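Local coordinates for protein arylamine n-acetyltransferase (Mycobacterium smegmatis, PDB 1W5R) that catalyses transfer of an acetyl group, probably from acetyl-CoA, to arylamines, and is held here as a variant altered at its catalytic nucleophile, at residues S95-W100 against A106-Q111; V131-Q136 against P178-T183; W197-S200 against G204-F207. The protein carries 1 engineered substitution. All coordinates share one frame; numbering follows the deposited sequence.

Contact 1. Residues S95-W100 against A106-Q111; sequences SGRVVW and APLPAQ
R97 and Q111 bring their CA atoms within 4.5 Å of each other where the end of strand 90-98 meets the residues leading into strand 111-119, the two runs heading 144° apart. R97 carries most of what happens between the side chains. Its CG lies anti to the carbonyl carbon (chi1 -54°), and the chain then stays extended to NE, which brings the guanidinium beside P109. There NH1 donates to P109 O at 2.9 Å, with the acceptor close to the guanidinium plane. L108 CD2 rests over one face of the group, 3.7 Å above it, and Q111 CG over the opposite face at much the same height. The Q111 chain runs extended beyond CG and carries its amide to S95, whose OG donates to OE1 across 2.7 Å; that hydroxyl also bonds R187. Water 1 bridges V98 N and A110 O. Further on, P109 CG packs on V98 O at 3.3 Å and meets V99 CG1 more loosely. The arginine is thus gripped in two ways, by aliphatic carbons on both faces and a hydrogen bond in its plane, which should restrict rotation of the guanidinium where the connection between strands 90-98 and 111-119 folds back on the first of them.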
# COMPACT_ATOMS: atom_id res chain seq x y z
N SER A 95 -3.31 21.68 27.54
CA SER A 95 -4.40 21.48 26.59
C SER A 95 -4.18 22.28 25.31
O SER A 95 -3.47 23.30 25.31
CB SER A 95 -5.75 21.88 27.22
OG SER A 95 -5.76 23.27 27.52
N GLY A 96 -4.79 21.81 24.23
CA GLY A 96 -4.68 22.50 22.96
C GLY A 96 -5.88 22.32 22.04
O GLY A 96 -6.80 21.54 22.34
N ARG A 97 -5.85 23.04 20.93
CA ARG A 97 -6.93 23.08 19.94
C ARG A 97 -6.35 22.55 18.64
O ARG A 97 -5.26 22.98 18.22
CB ARG A 97 -7.39 24.52 19.72
CG ARG A 97 -7.79 25.27 21.00
CD ARG A 97 -8.24 26.68 20.68
NE ARG A 97 -8.38 27.47 21.90
CZ ARG A 97 -9.49 27.49 22.65
NH1 ARG A 97 -10.56 26.80 22.30
NH2 ARG A 97 -9.52 28.23 23.75
N VAL A 98 -7.06 21.63 17.98
CA VAL A 98 -6.53 21.01 16.76
C VAL A 98 -6.89 21.85 15.56
O VAL A 98 -8.05 22.14 15.29
CB VAL A 98 -7.03 19.53 16.62
CG1 VAL A 98 -6.53 18.89 15.29
CG2 VAL A 98 -6.58 18.71 17.81
N VAL A 99 -5.86 22.24 14.80
CA VAL A 99 -6.06 23.09 13.63
C VAL A 99 -5.70 22.36 12.34
O VAL A 99 -5.69 22.96 11.26
CB VAL A 99 -5.24 24.41 13.74
CG1 VAL A 99 -5.67 25.22 14.96
CG2 VAL A 99 -3.73 24.12 13.78
N TRP A 100 -5.42 21.06 12.46
CA TRP A 100 -4.96 20.28 11.32
C TRP A 100 -5.93 20.33 10.14
O TRP A 100 -7.10 19.99 10.28
CB TRP A 100 -4.65 18.85 11.74
CG TRP A 100 -3.67 18.20 10.80
CD1 TRP A 100 -2.87 18.84 9.90
CD2 TRP A 100 -3.37 16.81 10.70
NE1 TRP A 100 -2.09 17.93 9.23
CE2 TRP A 100 -2.38 16.67 9.70
CE3 TRP A 100 -3.84 15.66 11.35
CZ2 TRP A 100 -1.86 15.43 9.32
CZ3 TRP A 100 -3.32 14.42 10.98
CH2 TRP A 100 -2.34 14.32 9.97
N ALA A 106 -11.39 29.45 9.54
CA ALA A 106 -12.30 28.55 10.25
C ALA A 106 -12.56 29.06 11.67
O ALA A 106 -11.72 29.77 12.24
CB ALA A 106 -11.72 27.14 10.29
N PRO A 107 -13.72 28.70 12.25
CA PRO A 107 -13.98 29.12 13.63
C PRO A 107 -12.94 28.51 14.57
O PRO A 107 -12.38 27.45 14.27
CB PRO A 107 -15.36 28.54 13.94
CG PRO A 107 -15.97 28.18 12.61
CD PRO A 107 -14.83 27.90 11.69
N LEU A 108 -12.69 29.17 15.70
CA LEU A 108 -11.78 28.65 16.72
C LEU A 108 -12.20 27.23 17.14
O LEU A 108 -13.35 27.01 17.52
CB LEU A 108 -11.76 29.58 17.93
CG LEU A 108 -10.73 29.29 19.01
CD1 LEU A 108 -9.34 29.74 18.59
CD2 LEU A 108 -11.14 29.97 20.31
N PRO A 109 -11.27 26.26 17.08
CA PRO A 109 -11.66 24.91 17.53
C PRO A 109 -11.76 24.80 19.05
O PRO A 109 -11.14 25.58 19.77
CB PRO A 109 -10.51 24.01 17.03
CG PRO A 109 -9.65 24.90 16.16
CD PRO A 109 -9.88 26.30 16.60
N ALA A 110 -12.53 23.82 19.52
CA ALA A 110 -12.54 23.47 20.94
C ALA A 110 -11.18 22.98 21.42
O ALA A 110 -10.35 22.55 20.60
CB ALA A 110 -13.60 22.38 21.19
N GLN A 111 -10.96 23.05 22.73
CA GLN A 111 -9.80 22.43 23.33
C GLN A 111 -10.09 20.93 23.39
O GLN A 111 -10.90 20.47 24.20
CB GLN A 111 -9.53 22.97 24.74
CG GLN A 111 -9.10 24.43 24.76
CD GLN A 111 -8.92 24.91 26.18
OE1 GLN A 111 -8.15 24.33 26.95
NE2 GLN A 111 -9.65 25.97 26.54
O HOH W 1 -9.78 20.90 18.55

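Contact 2. Residues V131-Q136 against P178-T183; sequences VGFGGQ and PLYTFT
F133 lays one face of its ring over Y180 while the far end of the same ring reaches L179. The phenylalanine CG is anti to its own backbone nitrogen (chi1 -168°), carrying the ring out of the loop 131-136 to the strand. Y180 CD2 sits 3.6 Å above that face, offset toward its rim, and lies 3.7 Å from F133 CE1. The two side chains slide past each other in opposite directions, the ring planes inclined at 58°, too oblique to count as either a stack or an edge-to-face pair. Y180 has its CG tucked between backbone nitrogen and carbonyl carbon (chi1 53°), a torsion that goes with CD2 lying over the F133 face. L179 offers its CB to F133 CE2 at 3.9 Å, and both its methyls lie near that same CE2, CD1 also approaching the carbonyl oxygen of Q136. CD2 lies 4.1 Å from Q136 CG, the two side chains crossing at about a right angle. That consecutive strand residues both serve the loop follows from a classic beta bulge, in which L179 and Y180 together face L168. The aromatic group continues with H113, probably the triad histidine, whose ring meets Y180 edge-to-face and also meets F133; Y180 OH makes a weak hydrogen bond to D130, probably the triad aspartate. No hydrogen bond spans the two segments; between them the contact is buried apolar and aromatic packing, and this packing forms part of the wall beside the likely catalytic histidine.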
# COMPACT_ATOMS: atom_id res chain seq x y z
N VAL A 131 2.56 11.78 22.67
CA VAL A 131 2.46 10.45 22.06
C VAL A 131 0.99 10.11 21.74
O VAL A 131 0.66 8.96 21.45
CB VAL A 131 3.11 9.35 22.93
CG1 VAL A 131 4.62 9.63 23.09
CG2 VAL A 131 2.42 9.25 24.29
N GLY A 132 0.13 11.13 21.79
CA GLY A 132 -1.31 10.91 21.70
C GLY A 132 -2.04 11.53 20.53
O GLY A 132 -3.28 11.48 20.49
N PHE A 133 -1.31 12.10 19.56
CA PHE A 133 -1.97 12.82 18.46
C PHE A 133 -2.39 11.88 17.32
O PHE A 133 -3.08 12.31 16.39
CB PHE A 133 -1.04 13.92 17.92
CG PHE A 133 -1.73 14.88 16.98
CD1 PHE A 133 -2.78 15.69 17.43
CD2 PHE A 133 -1.31 14.99 15.66
CE1 PHE A 133 -3.42 16.59 16.55
CE2 PHE A 133 -1.93 15.90 14.78
CZ PHE A 133 -2.99 16.68 15.23
N GLY A 134 -1.96 10.62 17.38
CA GLY A 134 -2.34 9.61 16.38
C GLY A 134 -1.23 9.38 15.36
O GLY A 134 -0.04 9.40 15.70
N GLY A 135 -1.61 9.18 14.10
CA GLY A 135 -0.63 8.86 13.06
C GLY A 135 0.50 9.87 12.87
O GLY A 135 1.61 9.48 12.51
N GLN A 136 0.20 11.16 13.09
CA GLN A 136 1.19 12.23 12.93
C GLN A 136 1.77 12.71 14.27
O GLN A 136 2.33 13.80 14.35
CB GLN A 136 0.59 13.40 12.13
CG GLN A 136 1.61 14.37 11.52
CD GLN A 136 2.63 13.68 10.62
OE1 GLN A 136 3.85 13.69 10.90
NE2 GLN A 136 2.15 13.09 9.55
N PRO A 178 0.42 22.96 10.09
CA PRO A 178 0.07 23.15 11.48
C PRO A 178 -0.80 22.00 11.99
O PRO A 178 -1.73 21.54 11.29
CB PRO A 178 -0.74 24.46 11.45
CG PRO A 178 -0.23 25.18 10.20
CD PRO A 178 -0.06 24.07 9.23
N LEU A 179 -0.48 21.53 13.19
CA LEU A 179 -1.19 20.40 13.80
C LEU A 179 -2.15 20.89 14.88
O LEU A 179 -3.35 20.60 14.83
CB LEU A 179 -0.21 19.39 14.39
CG LEU A 179 0.82 18.79 13.41
CD1 LEU A 179 1.63 17.75 14.17
CD2 LEU A 179 0.20 18.20 12.13
N TYR A 180 -1.62 21.63 15.86
CA TYR A 180 -2.47 22.14 16.92
C TYR A 180 -1.83 23.35 17.56
O TYR A 180 -0.63 23.59 17.39
CB TYR A 180 -2.77 21.06 17.95
CG TYR A 180 -1.57 20.35 18.55
CD1 TYR A 180 -0.83 20.92 19.60
CD2 TYR A 180 -1.18 19.09 18.08
CE1 TYR A 180 0.27 20.25 20.17
CE2 TYR A 180 -0.08 18.42 18.64
CZ TYR A 180 0.64 19.01 19.69
OH TYR A 180 1.69 18.35 20.29
N THR A 181 -2.64 24.11 18.28
CA THR A 181 -2.17 25.22 19.07
C THR A 181 -2.37 24.88 20.54
O THR A 181 -3.24 24.09 20.88
CB THR A 181 -2.95 26.51 18.73
OG1 THR A 181 -4.32 26.38 19.13
CG2 THR A 181 -2.87 26.84 17.24
N PHE A 182 -1.55 25.45 21.40
CA PHE A 182 -1.68 25.20 22.84
C PHE A 182 -1.04 26.33 23.63
O PHE A 182 -0.16 27.03 23.12
CB PHE A 182 -1.04 23.85 23.21
CG PHE A 182 0.47 23.81 23.03
CD1 PHE A 182 1.32 24.06 24.10
CD2 PHE A 182 1.02 23.48 21.80
CE1 PHE A 182 2.71 24.00 23.94
CE2 PHE A 182 2.41 23.43 21.63
CZ PHE A 182 3.25 23.68 22.70
N THR A 183 -1.49 26.50 24.87
CA THR A 183 -0.79 27.39 25.79
C THR A 183 -0.02 26.57 26.82
O THR A 183 -0.24 25.36 26.97
CB THR A 183 -1.75 28.38 26.52
OG1 THR A 183 -2.46 27.68 27.57
CG2 THR A 183 -2.74 29.03 25.55

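Contact 3. Residues W197-S200 against G204-F207; sequences WYVS and GSHF
The contact joins the last turn of helix 189-201 to the N-cap of the short helix 206-209, whose bonding is weak, with S205 as the capping residue. S205 works in two directions at once. Its OG, anti to the backbone nitrogen (chi1 168°), donates to V199 O at 2.6 Å, lying in the carbonyl plane on a lone pair of that oxygen. The same OG accepts from F207 N across 3.1 Å, the capping bond that holds the first turn of the following helix. One hydroxyl therefore ties a carbonyl of the first helix to an amide of the second. S205 CB comes alongside as well, 3.3 Å from V199 O. Next to this polar link, V199 and F207 lie side by side and point the same way, with V199 CG1 reaching F207 CD1 at 3.7 Å; the methyl approaches the ring obliquely. Both of these residues also rest on Q73, an engineered residue at the start of helix 73-87, and the F207 ring meets that of F41. What results is a serine N-cap whose hydroxyl also bonds a carbonyl of the preceding helix: a short linker between two successive helices, closed by a shared hydroxyl and a small apolar patch.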
# COMPACT_ATOMS: atom_id res chain seq x y z
N TRP A 197 -14.68 14.28 27.95
CA TRP A 197 -16.11 14.03 27.86
C TRP A 197 -16.67 14.55 26.52
O TRP A 197 -17.40 13.82 25.83
CB TRP A 197 -16.85 14.67 29.05
CG TRP A 197 -18.33 14.40 29.00
CD1 TRP A 197 -19.31 15.26 28.58
CD2 TRP A 197 -18.97 13.17 29.33
NE1 TRP A 197 -20.55 14.62 28.65
CE2 TRP A 197 -20.35 13.34 29.11
CE3 TRP A 197 -18.51 11.94 29.81
CZ2 TRP A 197 -21.28 12.31 29.33
CZ3 TRP A 197 -19.43 10.92 30.04
CH2 TRP A 197 -20.80 11.12 29.79
N TYR A 198 -16.33 15.78 26.17
CA TYR A 198 -16.77 16.39 24.91
C TYR A 198 -16.33 15.56 23.70
O TYR A 198 -17.14 15.20 22.83
CB TYR A 198 -16.22 17.81 24.81
CG TYR A 198 -16.71 18.62 23.63
CD1 TYR A 198 -17.99 19.19 23.63
CD2 TYR A 198 -15.89 18.85 22.52
CE1 TYR A 198 -18.45 19.95 22.56
CE2 TYR A 198 -16.34 19.61 21.44
CZ TYR A 198 -17.62 20.16 21.47
OH TYR A 198 -18.06 20.91 20.41
N VAL A 199 -15.04 15.25 23.65
CA VAL A 199 -14.47 14.59 22.46
C VAL A 199 -15.05 13.18 22.31
O VAL A 199 -15.22 12.68 21.17
CB VAL A 199 -12.93 14.53 22.55
CG1 VAL A 199 -12.36 13.88 21.29
CG2 VAL A 199 -12.35 15.93 22.65
N SER A 200 -15.35 12.53 23.43
CA SER A 200 -15.81 11.14 23.40
C SER A 200 -17.33 10.99 23.35
O SER A 200 -17.81 9.86 23.17
CB SER A 200 -15.21 10.32 24.56
OG SER A 200 -15.75 10.74 25.81
N GLY A 204 -21.10 15.16 16.99
CA GLY A 204 -20.34 15.68 15.85
C GLY A 204 -18.83 15.51 15.96
O GLY A 204 -18.10 15.90 15.04
N SER A 205 -18.37 14.93 17.07
CA SER A 205 -16.94 14.72 17.25
C SER A 205 -16.38 13.75 16.22
O SER A 205 -16.97 12.70 15.96
CB SER A 205 -16.65 14.20 18.66
OG SER A 205 -15.31 13.74 18.77
N HIS A 206 -15.23 14.12 15.67
CA HIS A 206 -14.46 13.25 14.76
C HIS A 206 -14.26 11.86 15.35
O HIS A 206 -14.21 10.85 14.62
CB HIS A 206 -13.10 13.89 14.46
CG HIS A 206 -12.34 13.24 13.35
ND1 HIS A 206 -11.16 12.54 13.55
CD2 HIS A 206 -12.59 13.18 12.02
CE1 HIS A 206 -10.72 12.09 12.38
NE2 HIS A 206 -11.57 12.47 11.44
N PHE A 207 -14.15 11.79 16.67
CA PHE A 207 -13.88 10.51 17.35
C PHE A 207 -15.13 9.78 17.83
O PHE A 207 -15.03 8.73 18.46
CB PHE A 207 -12.83 10.69 18.45
CG PHE A 207 -11.53 11.17 17.92
CD1 PHE A 207 -11.09 12.47 18.16
CD2 PHE A 207 -10.77 10.34 17.08
CE1 PHE A 207 -9.89 12.93 17.60
CE2 PHE A 207 -9.56 10.79 16.53
CZ PHE A 207 -9.13 12.09 16.78

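How the contacts relate
Along the chain the three contacts follow in series, contact 1 closing before contact 2 opens and contact 3 coming last. Contacts 1 and 2 meet in one antiparallel sheet, their centres about 10 Å apart: strands 90-98 and 175-182 are neighbours, joined by probable hydrogen bonds from R97 N to T181 O (2.8 Å) and V99 N to L179 O (3.0 Å). Contact 3 belongs to the helical region that follows strand 175-182. Centre to centre it lies about 13 Å from contact 1, which it reaches through Y198 CE2 on A110 CB, and about 16 Å from contact 2, with no direct touch. Central strands, loop and helices thereby pack around the region of H113 and Q73, consistent with the family's active site.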